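Local structure of transcriptional activator, putative (1RTW) at residues Ala131-Trp136 with Glu198-Trp202. The protein is of unknown function but belongs to the all-helical TENA/THI-4/PQQC family and carries the name of a putative transcriptional activator. Numbering follows the deposited sequence.
Sequences AYYEAW and ELIFW
Trp202 fits the six-membered end of its indole against both Tyr132 and Trp136, where segment 198-202 approaches helix 118-142. Its CZ2 comes to 3.4 Å from Tyr132 CE2. The planes of the phenol and of this benzo ring are only 22° apart, but the rings are slid so far past each other, with centroids 5.3 Å apart, that they meet along their margins and barely overlap. Trp136 is turned differently: its NE1 lies 3.8 Å from Trp202 CH2, near the plane of the Trp202 indole and at its edge, and the five-membered ring is tilted by 56°. Within helix 118-142, the same NE1 sits over one face of the Tyr132 ring, toward its rim, and together with Trp202 the three form an aromatic cluster. A long, flat indole suits Trp202, since it reaches from its own backbone to the side chains of helix 118-142. Trp202 CG lies anti to its carbonyl carbon (chi1 -63°), which sends the ring across to the other helix. Small residues suit the facing turns: the methyl of Ala135 packs 3.8 Å from Trp202 CZ2, and that of Ala131 meets Glu198 OE1 at 3.6 Å. This is interior packing of the helical bundle characteristic of the TENA/THI-4/PQQC family. Glu198, its chain bent at chi2, folds its carboxylate beside Tyr132 CD2, the carboxylate plane almost perpendicular to the ring. Its OE2 is hydrogen-bonded to Tyr105 on helix 100-115, which satisfies that oxygen in a buried place. The Tyr132 hydroxyl is likewise hydrogen-bonded, to the indole NE1 of Trp39, and a phosphate ion, probably from the crystallisation liquor, lies near this side chain. Farther out, Trp156 meets the rings of both Tyr132 and Trp136, while His20 and Phe22 pack against Trp202.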
ATOM      1  N   ALA B 131     -10.278   8.798  22.406  1.00 14.65           N
ATOM      2  CA  ALA B 131      -9.468   8.577  23.597  1.00 14.03           C
ATOM      3  C   ALA B 131      -8.865   9.886  24.099  1.00 15.24           C
ATOM      4  O   ALA B 131      -8.933  10.190  25.292  1.00 15.01           O
ATOM      5  CB  ALA B 131      -8.365   7.589  23.308  1.00 10.36           C
ATOM      6  N   TYR B 132      -8.291  10.671  23.185  1.00 16.76           N
ATOM      7  CA  TYR B 132      -7.666  11.931  23.569  1.00 18.25           C
ATOM      8  C   TYR B 132      -8.672  12.987  23.988  1.00 20.48           C
ATOM      9  O   TYR B 132      -8.392  13.808  24.871  1.00 19.88           O
ATOM     10  CB  TYR B 132      -6.759  12.450  22.456  1.00 17.35           C
ATOM     11  CG  TYR B 132      -5.299  12.371  22.814  1.00 16.82           C
ATOM     12  CD1 TYR B 132      -4.415  13.374  22.435  1.00 15.13           C
ATOM     13  CD2 TYR B 132      -4.805  11.307  23.571  1.00 16.28           C
ATOM     14  CE1 TYR B 132      -3.064  13.325  22.808  1.00 16.47           C
ATOM     15  CE2 TYR B 132      -3.460  11.251  23.951  1.00 17.38           C
ATOM     16  CZ  TYR B 132      -2.594  12.260  23.566  1.00 16.59           C
ATOM     17  OH  TYR B 132      -1.262  12.192  23.936  1.00 19.15           O
ATOM     18  N   TYR B 133      -9.851  12.946  23.374  1.00 22.23           N
ATOM     19  CA  TYR B 133     -10.906  13.890  23.707  1.00 24.09           C
ATOM     20  C   TYR B 133     -11.307  13.679  25.165  1.00 24.53           C
ATOM     21  O   TYR B 133     -11.378  14.633  25.936  1.00 25.29           O
ATOM     22  CB  TYR B 133     -12.109  13.705  22.780  1.00 25.38           C
ATOM     23  CG  TYR B 133     -13.274  14.632  23.072  1.00 24.85           C
ATOM     24  CD1 TYR B 133     -13.081  15.999  23.249  1.00 25.30           C
ATOM     25  CD2 TYR B 133     -14.568  14.130  23.180  1.00 26.20           C
ATOM     26  CE1 TYR B 133     -14.153  16.847  23.530  1.00 28.32           C
ATOM     27  CE2 TYR B 133     -15.651  14.961  23.459  1.00 27.05           C
ATOM     28  CZ  TYR B 133     -15.442  16.319  23.633  1.00 29.49           C
ATOM     29  OH  TYR B 133     -16.524  17.142  23.889  1.00 28.16           O
ATOM     30  N   GLU B 134     -11.505  12.423  25.549  1.00 25.04           N
ATOM     31  CA  GLU B 134     -11.885  12.093  26.921  1.00 25.51           C
ATOM     32  C   GLU B 134     -10.804  12.416  27.955  1.00 27.93           C
ATOM     33  O   GLU B 134     -11.092  13.031  28.986  1.00 29.71           O
ATOM     34  CB  GLU B 134     -12.281  10.618  27.024  1.00 23.36           C
ATOM     35  CG  GLU B 134     -13.571  10.270  26.292  1.00 21.43           C
ATOM     36  CD  GLU B 134     -14.769  11.055  26.793  1.00 22.47           C
ATOM     37  OE1 GLU B 134     -14.875  11.277  28.017  1.00 24.41           O
ATOM     38  OE2 GLU B 134     -15.610  11.453  25.962  1.00 23.45           O
ATOM     39  N   ALA B 135      -9.560  12.033  27.663  1.00 28.63           N
ATOM     40  CA  ALA B 135      -8.438  12.266  28.574  1.00 28.09           C
ATOM     41  C   ALA B 135      -8.212  13.736  28.872  1.00 28.90           C
ATOM     42  O   ALA B 135      -8.104  14.133  30.029  1.00 32.06           O
ATOM     43  CB  ALA B 135      -7.171  11.650  28.014  1.00 24.30           C
ATOM     44  N   TRP B 136      -8.146  14.541  27.820  1.00 28.54           N
ATOM     45  CA  TRP B 136      -7.928  15.963  27.976  1.00 26.74           C
ATOM     46  C   TRP B 136      -9.170  16.666  28.518  1.00 27.52           C
ATOM     47  O   TRP B 136      -9.071  17.727  29.128  1.00 26.43           O
ATOM     48  CB  TRP B 136      -7.427  16.563  26.665  1.00 23.92           C
ATOM     49  CG  TRP B 136      -6.065  16.032  26.338  1.00 23.87           C
ATOM     50  CD1 TRP B 136      -5.762  15.024  25.461  1.00 23.43           C
ATOM     51  CD2 TRP B 136      -4.831  16.401  26.963  1.00 21.70           C
ATOM     52  NE1 TRP B 136      -4.423  14.741  25.510  1.00 20.12           N
ATOM     53  CE2 TRP B 136      -3.829  15.566  26.416  1.00 21.44           C
ATOM     54  CE3 TRP B 136      -4.479  17.350  27.925  1.00 21.77           C
ATOM     55  CZ2 TRP B 136      -2.492  15.653  26.818  1.00 21.48           C
ATOM     56  CZ3 TRP B 136      -3.149  17.432  28.321  1.00 21.23           C
ATOM     57  CH2 TRP B 136      -2.173  16.592  27.762  1.00 21.59           C
ATOM     58  N   GLU B 198      -3.119   3.342  23.589  1.00 19.08           N
ATOM     59  CA  GLU B 198      -3.420   4.648  24.179  1.00 19.10           C
ATOM     60  C   GLU B 198      -3.055   4.647  25.659  1.00 18.94           C
ATOM     61  O   GLU B 198      -2.448   5.588  26.173  1.00 17.45           O
ATOM     62  CB  GLU B 198      -4.915   4.966  24.042  1.00 18.65           C
ATOM     63  CG  GLU B 198      -5.323   5.512  22.679  1.00 18.78           C
ATOM     64  CD  GLU B 198      -4.716   6.879  22.394  1.00 20.54           C
ATOM     65  OE1 GLU B 198      -4.761   7.745  23.285  1.00 21.28           O
ATOM     66  OE2 GLU B 198      -4.183   7.096  21.288  1.00 21.03           O
ATOM     67  N   LEU B 199      -3.450   3.580  26.344  1.00 20.35           N
ATOM     68  CA  LEU B 199      -3.169   3.441  27.769  1.00 20.76           C
ATOM     69  C   LEU B 199      -1.669   3.398  28.051  1.00 19.40           C
ATOM     70  O   LEU B 199      -1.190   4.001  29.000  1.00 20.32           O
ATOM     71  CB  LEU B 199      -3.815   2.165  28.306  1.00 16.83           C
ATOM     72  CG  LEU B 199      -3.386   1.808  29.734  1.00 20.16           C
ATOM     73  CD1 LEU B 199      -3.846   2.873  30.717  1.00 18.00           C
ATOM     74  CD2 LEU B 199      -3.927   0.440  30.112  1.00 20.92           C
ATOM     75  N   ILE B 200      -0.948   2.654  27.225  1.00 20.85           N
ATOM     76  CA  ILE B 200       0.486   2.482  27.363  1.00 21.22           C
ATOM     77  C   ILE B 200       1.287   3.734  27.025  1.00 19.98           C
ATOM     78  O   ILE B 200       2.323   4.002  27.639  1.00 19.88           O
ATOM     79  CB  ILE B 200       0.951   1.299  26.468  1.00 24.50           C
ATOM     80  CG1 ILE B 200       0.444  -0.019  27.057  1.00 25.04           C
ATOM     81  CG2 ILE B 200       2.467   1.268  26.326  1.00 24.00           C
ATOM     82  CD1 ILE B 200       0.638  -1.207  26.131  1.00 28.35           C
ATOM     83  N   PHE B 201       0.804   4.512  26.064  1.00 17.16           N
ATOM     84  CA  PHE B 201       1.519   5.708  25.658  1.00 15.83           C
ATOM     85  C   PHE B 201       1.785   6.676  26.805  1.00 14.88           C
ATOM     86  O   PHE B 201       2.859   7.284  26.868  1.00 15.09           O
ATOM     87  CB  PHE B 201       0.773   6.416  24.528  1.00 13.11           C
ATOM     88  CG  PHE B 201       1.657   7.235  23.649  1.00  9.68           C
ATOM     89  CD1 PHE B 201       1.963   8.555  23.979  1.00 10.24           C
ATOM     90  CD2 PHE B 201       2.180   6.689  22.473  1.00 10.18           C
ATOM     91  CE1 PHE B 201       2.777   9.322  23.148  1.00  8.47           C
ATOM     92  CE2 PHE B 201       2.993   7.441  21.629  1.00 10.47           C
ATOM     93  CZ  PHE B 201       3.294   8.763  21.965  1.00 11.69           C
ATOM     94  N   TRP B 202       0.823   6.811  27.716  1.00 14.87           N
ATOM     95  CA  TRP B 202       0.982   7.725  28.842  1.00 16.27           C
ATOM     96  C   TRP B 202       2.203   7.388  29.699  1.00 17.96           C
ATOM     97  O   TRP B 202       2.840   8.285  30.241  1.00 17.32           O
ATOM     98  CB  TRP B 202      -0.277   7.756  29.703  1.00 15.47           C
ATOM     99  CG  TRP B 202      -1.498   8.268  28.990  1.00 15.61           C
ATOM    100  CD1 TRP B 202      -2.584   7.537  28.598  1.00 15.14           C
ATOM    101  CD2 TRP B 202      -1.746   9.616  28.555  1.00 12.30           C
ATOM    102  NE1 TRP B 202      -3.484   8.340  27.941  1.00 13.59           N
ATOM    103  CE2 TRP B 202      -3.000   9.616  27.905  1.00 12.08           C
ATOM    104  CE3 TRP B 202      -1.030  10.810  28.645  1.00  9.13           C
ATOM    105  CZ2 TRP B 202      -3.551  10.776  27.348  1.00 12.93           C
ATOM    106  CZ3 TRP B 202      -1.579  11.962  28.086  1.00 10.70           C
ATOM    107  CH2 TRP B 202      -2.829  11.935  27.449  1.00  8.94           C
TER